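Local structure of Lmo0325 protein (Listeria monocytogenes EGD-e, 4RYK) at residues A[9-23]-A[57-71]. The protein probably binds DNA as a putative Rgg-like transcriptional regulator, pairing a helix-turn-helix domain with a larger, all-helical C-terminal domain. Residues are numbered along the deposited sequence; the frame is centred on the assembly and turned at random.
Sequences SYGELIREIRLSKGL and LKRIMVPLDEFFFIY
Part of the hydrophobic core of the XRE-type helix-turn-helix domain lies where helix 10-20 meets the end of helix 50-60 and helix 64-71, and Phe-67 illustrates how an aromatic knob fills a hole on a neighbouring helix. Its ring enters a hole on helix 10-20 made by Tyr-10, Leu-13, Ile-14 and Ile-17. CE2 takes both Leu-13 CD2 and Ile-14 CD1 at 3.6 Å, while the carbonyl oxygen of Tyr-10 lies at the ring edge near its plane, 3.8 Å from CZ. With CG anti to the backbone N (chi1 172°), the ring reaches helix 10-20, whose axis crosses that of helix 64-71 at 102°. One turn after Phe-67, Tyr-71 receives Tyr-10 CD1 over a face of its ring, 3.6 Å from CZ and toward the rim, the planes inclined at 42°; Leu-13 CD2 meets that same ring at its edge. Farther along helix 10-20, Ile-60 CD1 touches both Ile-14 CD1 (3.7 Å) and Ile-17 CG2 (3.8 Å). Lys-21 brings CE to 3.1 Å from Ile-60 O, beside the Schellman motif at Met-61, and its NZ forms a hydrogen bond with Thr-160 and a salt bridge with Glu-163, both of the second subunit. Phe-53 of helix 50-60 meets Phe-67 edge-to-face, and Tyr-29 of helix 25-29 and Phe-41 of helix 35-42 pack against Ile-14.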
loop_
_atom_site.group_PDB
_atom_site.type_symbol
_atom_site.label_atom_id
_atom_site.label_comp_id
_atom_site.label_asym_id
_atom_site.label_seq_id
_atom_site.Cartn_x
_atom_site.Cartn_y
_atom_site.Cartn_z
ATOM N N SER A 9 -3.068 19.136 -17.693
ATOM C CA SER A 9 -3.160 17.909 -18.537
ATOM C C SER A 9 -2.083 16.890 -18.257
ATOM O O SER A 9 -0.965 17.244 -17.813
ATOM C CB SER A 9 -3.074 18.232 -20.044
ATOM O OG SER A 9 -1.714 18.458 -20.505
ATOM N N TYR A 10 -2.379 15.618 -18.564
ATOM C CA TYR A 10 -1.422 14.526 -18.348
ATOM C C TYR A 10 -0.086 14.836 -19.058
ATOM O O TYR A 10 0.989 14.661 -18.504
ATOM C CB TYR A 10 -1.932 13.177 -18.856
ATOM C CG TYR A 10 -3.340 12.760 -18.393
ATOM C CD1 TYR A 10 -3.685 12.679 -17.036
ATOM C CD2 TYR A 10 -4.314 12.421 -19.338
ATOM C CE1 TYR A 10 -4.965 12.292 -16.642
ATOM C CE2 TYR A 10 -5.596 12.071 -18.959
ATOM C CZ TYR A 10 -5.918 11.988 -17.617
ATOM O OH TYR A 10 -7.212 11.601 -17.316
ATOM N N GLY A 11 -0.156 15.298 -20.292
ATOM C CA GLY A 11 1.056 15.498 -21.097
ATOM C C GLY A 11 1.918 16.614 -20.542
ATOM O O GLY A 11 3.142 16.559 -20.638
ATOM N N GLU A 12 1.290 17.613 -19.940
ATOM C CA GLU A 12 2.045 18.727 -19.363
ATOM C C GLU A 12 2.848 18.233 -18.184
ATOM O O GLU A 12 3.998 18.621 -18.025
ATOM C CB GLU A 12 1.133 19.895 -19.003
ATOM C CG GLU A 12 0.745 20.690 -20.239
ATOM C CD GLU A 12 -0.501 21.521 -20.054
ATOM O OE1 GLU A 12 -0.392 22.735 -19.835
ATOM O OE2 GLU A 12 -1.600 20.965 -20.139
ATOM N N LEU A 13 2.284 17.296 -17.412
ATOM C CA LEU A 13 3.035 16.720 -16.299
ATOM C C LEU A 13 4.172 15.797 -16.788
ATOM O O LEU A 13 5.283 15.806 -16.244
ATOM C CB LEU A 13 2.114 15.991 -15.333
ATOM C CG LEU A 13 2.827 15.257 -14.207
ATOM C CD1 LEU A 13 3.717 16.199 -13.415
ATOM C CD2 LEU A 13 1.790 14.664 -13.267
ATOM N N ILE A 14 3.887 15.019 -17.827
ATOM C CA ILE A 14 4.893 14.161 -18.391
ATOM C C ILE A 14 6.085 15.026 -18.815
ATOM O O ILE A 14 7.203 14.682 -18.558
ATOM C CB ILE A 14 4.389 13.362 -19.606
ATOM C CG1 ILE A 14 3.344 12.292 -19.207
ATOM C CG2 ILE A 14 5.558 12.656 -20.290
ATOM C CD1 ILE A 14 3.900 11.134 -18.390
ATOM N N ARG A 15 5.812 16.146 -19.461
ATOM C CA ARG A 15 6.866 17.043 -19.897
ATOM C C ARG A 15 7.745 17.486 -18.740
ATOM O O ARG A 15 8.970 17.423 -18.822
ATOM C CB ARG A 15 6.256 18.247 -20.599
ATOM C CG ARG A 15 7.177 19.458 -20.670
ATOM C CD ARG A 15 6.370 20.695 -20.997
ATOM N NE ARG A 15 7.248 21.827 -21.191
ATOM C CZ ARG A 15 7.836 22.454 -20.196
ATOM N NH1 ARG A 15 7.637 22.056 -18.937
ATOM N NH2 ARG A 15 8.619 23.439 -20.476
ATOM N N GLU A 16 7.111 17.906 -17.659
ATOM C CA GLU A 16 7.830 18.406 -16.489
ATOM C C GLU A 16 8.675 17.298 -15.885
ATOM O O GLU A 16 9.841 17.499 -15.518
ATOM C CB GLU A 16 6.815 18.960 -15.513
ATOM C CG GLU A 16 7.316 19.099 -14.102
ATOM C CD GLU A 16 6.247 19.668 -13.167
ATOM O OE1 GLU A 16 6.233 19.284 -11.960
ATOM O OE2 GLU A 16 5.426 20.503 -13.644
ATOM N N ILE A 17 8.109 16.092 -15.805
ATOM C CA ILE A 17 8.887 14.990 -15.275
ATOM C C ILE A 17 10.062 14.618 -16.177
ATOM O O ILE A 17 11.193 14.426 -15.711
ATOM C CB ILE A 17 8.026 13.735 -15.014
ATOM C CG1 ILE A 17 7.032 13.994 -13.873
ATOM C CG2 ILE A 17 8.919 12.580 -14.627
ATOM C CD1 ILE A 17 5.864 13.005 -13.864
ATOM N N ARG A 18 9.765 14.502 -17.459
ATOM C CA ARG A 18 10.794 14.272 -18.454
ATOM C C ARG A 18 11.939 15.269 -18.333
ATOM O O ARG A 18 13.117 14.870 -18.269
ATOM C CB ARG A 18 10.191 14.316 -19.872
ATOM C CG ARG A 18 11.224 14.227 -20.946
ATOM C CD ARG A 18 10.629 14.280 -22.331
ATOM N NE ARG A 18 10.117 15.581 -22.714
ATOM C CZ ARG A 18 10.849 16.648 -23.024
ATOM N NH1 ARG A 18 12.175 16.624 -22.931
ATOM N NH2 ARG A 18 10.235 17.764 -23.399
ATOM N N LEU A 19 11.600 16.551 -18.259
ATOM C CA LEU A 19 12.609 17.565 -18.105
ATOM C C LEU A 19 13.388 17.428 -16.801
ATOM O O LEU A 19 14.626 17.611 -16.806
ATOM C CB LEU A 19 12.036 18.979 -18.241
ATOM C CG LEU A 19 11.594 19.263 -19.675
ATOM C CD1 LEU A 19 10.696 20.499 -19.716
ATOM C CD2 LEU A 19 12.816 19.482 -20.577
ATOM N N SER A 20 12.732 17.053 -15.708
ATOM C CA SER A 20 13.420 16.980 -14.401
ATOM C C SER A 20 14.480 15.860 -14.488
ATOM O O SER A 20 15.474 15.870 -13.785
ATOM C CB SER A 20 12.423 16.691 -13.252
ATOM O OG SER A 20 11.894 15.361 -13.391
ATOM N N LYS A 21 14.257 14.889 -15.363
ATOM C CA LYS A 21 15.186 13.749 -15.478
ATOM C C LYS A 21 16.264 13.929 -16.532
ATOM O O LYS A 21 17.134 13.058 -16.687
ATOM C CB LYS A 21 14.391 12.457 -15.754
ATOM C CG LYS A 21 13.484 12.069 -14.576
ATOM C CD LYS A 21 12.922 10.685 -14.778
ATOM C CE LYS A 21 11.853 10.301 -13.769
ATOM N NZ LYS A 21 12.245 10.587 -12.367
ATOM N N GLY A 22 16.231 15.063 -17.222
ATOM C CA GLY A 22 17.171 15.357 -18.272
ATOM C C GLY A 22 16.965 14.485 -19.505
ATOM O O GLY A 22 17.922 14.235 -20.215
ATOM N N LEU A 23 15.736 14.022 -19.744
ATOM C CA LEU A 23 15.436 13.164 -20.895
ATOM C C LEU A 23 14.963 13.951 -22.091
ATOM O O LEU A 23 14.264 14.976 -21.959
ATOM C CB LEU A 23 14.377 12.123 -20.534
ATOM C CG LEU A 23 14.805 11.165 -19.402
ATOM C CD1 LEU A 23 13.613 10.423 -18.842
ATOM C CD2 LEU A 23 15.881 10.194 -19.841
ATOM N N LEU A 57 5.019 6.169 -19.905
ATOM C CA LEU A 57 5.367 6.092 -18.482
ATOM C C LEU A 57 6.573 5.237 -18.237
ATOM O O LEU A 57 7.399 5.517 -17.344
ATOM C CB LEU A 57 4.200 5.546 -17.677
ATOM C CG LEU A 57 3.072 6.528 -17.387
ATOM C CD1 LEU A 57 2.006 5.768 -16.598
ATOM C CD2 LEU A 57 3.528 7.764 -16.641
ATOM N N LYS A 58 6.686 4.160 -19.006
ATOM C CA LYS A 58 7.830 3.299 -18.875
ATOM C C LYS A 58 9.102 4.017 -19.284
ATOM O O LYS A 58 10.153 3.834 -18.691
ATOM C CB LYS A 58 7.661 2.016 -19.707
ATOM C CG LYS A 58 7.965 0.768 -18.921
ATOM C CD LYS A 58 8.365 -0.430 -19.806
ATOM C CE LYS A 58 7.178 -0.974 -20.585
ATOM N NZ LYS A 58 6.051 -1.267 -19.653
ATOM N N ARG A 59 9.009 4.857 -20.274
ATOM C CA ARG A 59 10.190 5.586 -20.729
ATOM C C ARG A 59 10.692 6.641 -19.732
ATOM O O ARG A 59 11.859 7.076 -19.807
ATOM C CB ARG A 59 9.886 6.246 -22.065
ATOM C CG ARG A 59 9.679 5.277 -23.209
ATOM C CD ARG A 59 11.015 4.805 -23.749
ATOM N NE ARG A 59 10.787 3.893 -24.836
ATOM C CZ ARG A 59 10.611 4.254 -26.090
ATOM N NH1 ARG A 59 10.639 5.521 -26.458
ATOM N NH2 ARG A 59 10.401 3.324 -26.994
ATOM N N ILE A 60 9.830 7.105 -18.832
ATOM C CA ILE A 60 10.260 8.060 -17.833
ATOM C C ILE A 60 10.359 7.385 -16.481
ATOM O O ILE A 60 10.697 8.048 -15.508
ATOM C CB ILE A 60 9.386 9.331 -17.777
ATOM C CG1 ILE A 60 7.912 9.002 -17.501
ATOM C CG2 ILE A 60 9.440 10.110 -19.079
ATOM C CD1 ILE A 60 7.134 10.149 -16.910
HETATM N N MSE A 61 10.144 6.051 -16.429
HETATM C CA MSE A 61 10.273 5.279 -15.188
HETATM C C MSE A 61 9.377 5.758 -14.066
HETATM O O MSE A 61 9.805 5.916 -12.901
HETATM C CB MSE A 61 11.719 5.343 -14.733
HETATM C CG MSE A 61 12.488 4.257 -15.455
HETATM SE SE MSE A 61 13.495 5.257 -16.773
HETATM C CE MSE A 61 14.902 5.782 -15.443
ATOM N N VAL A 62 8.129 6.008 -14.397
ATOM C CA VAL A 62 7.158 6.366 -13.396
ATOM C C VAL A 62 5.962 5.428 -13.531
ATOM O O VAL A 62 5.310 5.483 -14.532
ATOM C CB VAL A 62 6.688 7.817 -13.585
ATOM C CG1 VAL A 62 5.585 8.124 -12.607
ATOM C CG2 VAL A 62 7.844 8.791 -13.355
ATOM N N PRO A 63 5.713 4.558 -12.544
ATOM C CA PRO A 63 4.510 3.695 -12.629
ATOM C C PRO A 63 3.256 4.542 -12.640
ATOM O O PRO A 63 3.202 5.621 -12.041
ATOM C CB PRO A 63 4.570 2.857 -11.331
ATOM C CG PRO A 63 6.052 2.789 -10.994
ATOM C CD PRO A 63 6.638 4.122 -11.464
ATOM N N LEU A 64 2.255 4.042 -13.316
ATOM C CA LEU A 64 0.941 4.673 -13.415
ATOM C C LEU A 64 0.412 5.212 -12.090
ATOM O O LEU A 64 -0.016 6.343 -12.014
ATOM C CB LEU A 64 -0.042 3.651 -14.034
ATOM C CG LEU A 64 -1.459 4.133 -14.359
ATOM C CD1 LEU A 64 -1.469 5.283 -15.340
ATOM C CD2 LEU A 64 -2.318 2.982 -14.913
ATOM N N ASP A 65 0.443 4.420 -11.031
ATOM C CA ASP A 65 -0.153 4.881 -9.796
ATOM C C ASP A 65 0.645 6.076 -9.220
ATOM O O ASP A 65 0.066 6.937 -8.574
ATOM C CB ASP A 65 -0.131 3.754 -8.769
ATOM C CG ASP A 65 -0.935 4.086 -7.518
ATOM O OD1 ASP A 65 -2.192 4.118 -7.649
ATOM O OD2 ASP A 65 -0.341 4.271 -6.413
ATOM N N GLU A 66 1.972 6.069 -9.379
ATOM C CA GLU A 66 2.819 7.180 -8.860
ATOM C C GLU A 66 2.505 8.395 -9.694
ATOM O O GLU A 66 2.397 9.523 -9.180
ATOM C CB GLU A 66 4.313 6.832 -8.950
ATOM C CG GLU A 66 5.192 7.941 -8.384
ATOM C CD GLU A 66 6.680 7.731 -8.564
ATOM O OE1 GLU A 66 7.142 6.668 -9.053
ATOM O OE2 GLU A 66 7.389 8.666 -8.158
ATOM N N PHE A 67 2.328 8.189 -11.000
ATOM C CA PHE A 67 2.011 9.317 -11.843
ATOM C C PHE A 67 0.739 9.989 -11.320
ATOM O O PHE A 67 0.694 11.230 -11.215
ATOM C CB PHE A 67 1.854 8.904 -13.319
ATOM C CG PHE A 67 1.335 10.013 -14.198
ATOM C CD1 PHE A 67 -0.031 10.209 -14.358
ATOM C CD2 PHE A 67 2.216 10.874 -14.843
ATOM C CE1 PHE A 67 -0.525 11.250 -15.118
ATOM C CE2 PHE A 67 1.717 11.934 -15.608
ATOM C CZ PHE A 67 0.355 12.099 -15.751
ATOM N N PHE A 68 -0.296 9.176 -10.992
ATOM C CA PHE A 68 -1.527 9.779 -10.558
ATOM C C PHE A 68 -1.430 10.416 -9.199
ATOM O O PHE A 68 -2.105 11.409 -8.929
ATOM C CB PHE A 68 -2.762 8.831 -10.635
ATOM C CG PHE A 68 -3.396 8.870 -11.964
ATOM C CD1 PHE A 68 -4.334 9.838 -12.264
ATOM C CD2 PHE A 68 -2.958 8.037 -12.967
ATOM C CE1 PHE A 68 -4.898 9.933 -13.533
ATOM C CE2 PHE A 68 -3.486 8.143 -14.249
ATOM C CZ PHE A 68 -4.458 9.092 -14.524
ATOM N N PHE A 69 -0.591 9.857 -8.350
ATOM C CA PHE A 69 -0.333 10.498 -7.096
ATOM C C PHE A 69 0.223 11.904 -7.317
ATOM O O PHE A 69 -0.213 12.820 -6.681
ATOM C CB PHE A 69 0.617 9.656 -6.249
ATOM C CG PHE A 69 0.920 10.273 -4.905
ATOM C CD1 PHE A 69 -0.046 10.283 -3.900
ATOM C CD2 PHE A 69 2.141 10.904 -4.677
ATOM C CE1 PHE A 69 0.217 10.876 -2.682
ATOM C CE2 PHE A 69 2.398 11.501 -3.464
ATOM C CZ PHE A 69 1.453 11.467 -2.473
ATOM N N ILE A 70 1.224 12.043 -8.185
ATOM C CA ILE A 70 1.816 13.346 -8.548
ATOM C C ILE A 70 0.767 14.233 -9.193
ATOM O O ILE A 70 0.587 15.371 -8.810
ATOM C CB ILE A 70 2.989 13.174 -9.515
ATOM C CG1 ILE A 70 4.065 12.341 -8.856
ATOM C CG2 ILE A 70 3.575 14.571 -9.885
ATOM C CD1 ILE A 70 5.159 11.840 -9.792
ATOM N N TYR A 71 0.009 13.649 -10.102
ATOM C CA TYR A 71 -0.987 14.359 -10.906
ATOM C C TYR A 71 -2.087 14.953 -10.109
ATOM O O TYR A 71 -2.542 16.002 -10.452
ATOM C CB TYR A 71 -1.616 13.412 -11.914
ATOM C CG TYR A 71 -2.490 14.103 -12.901
ATOM C CD1 TYR A 71 -1.925 15.017 -13.792
ATOM C CD2 TYR A 71 -3.877 13.886 -12.943
ATOM C CE1 TYR A 71 -2.691 15.664 -14.710
ATOM C CE2 TYR A 71 -4.672 14.533 -13.884
ATOM C CZ TYR A 71 -4.053 15.426 -14.755
ATOM O OH TYR A 71 -4.724 16.116 -15.717
#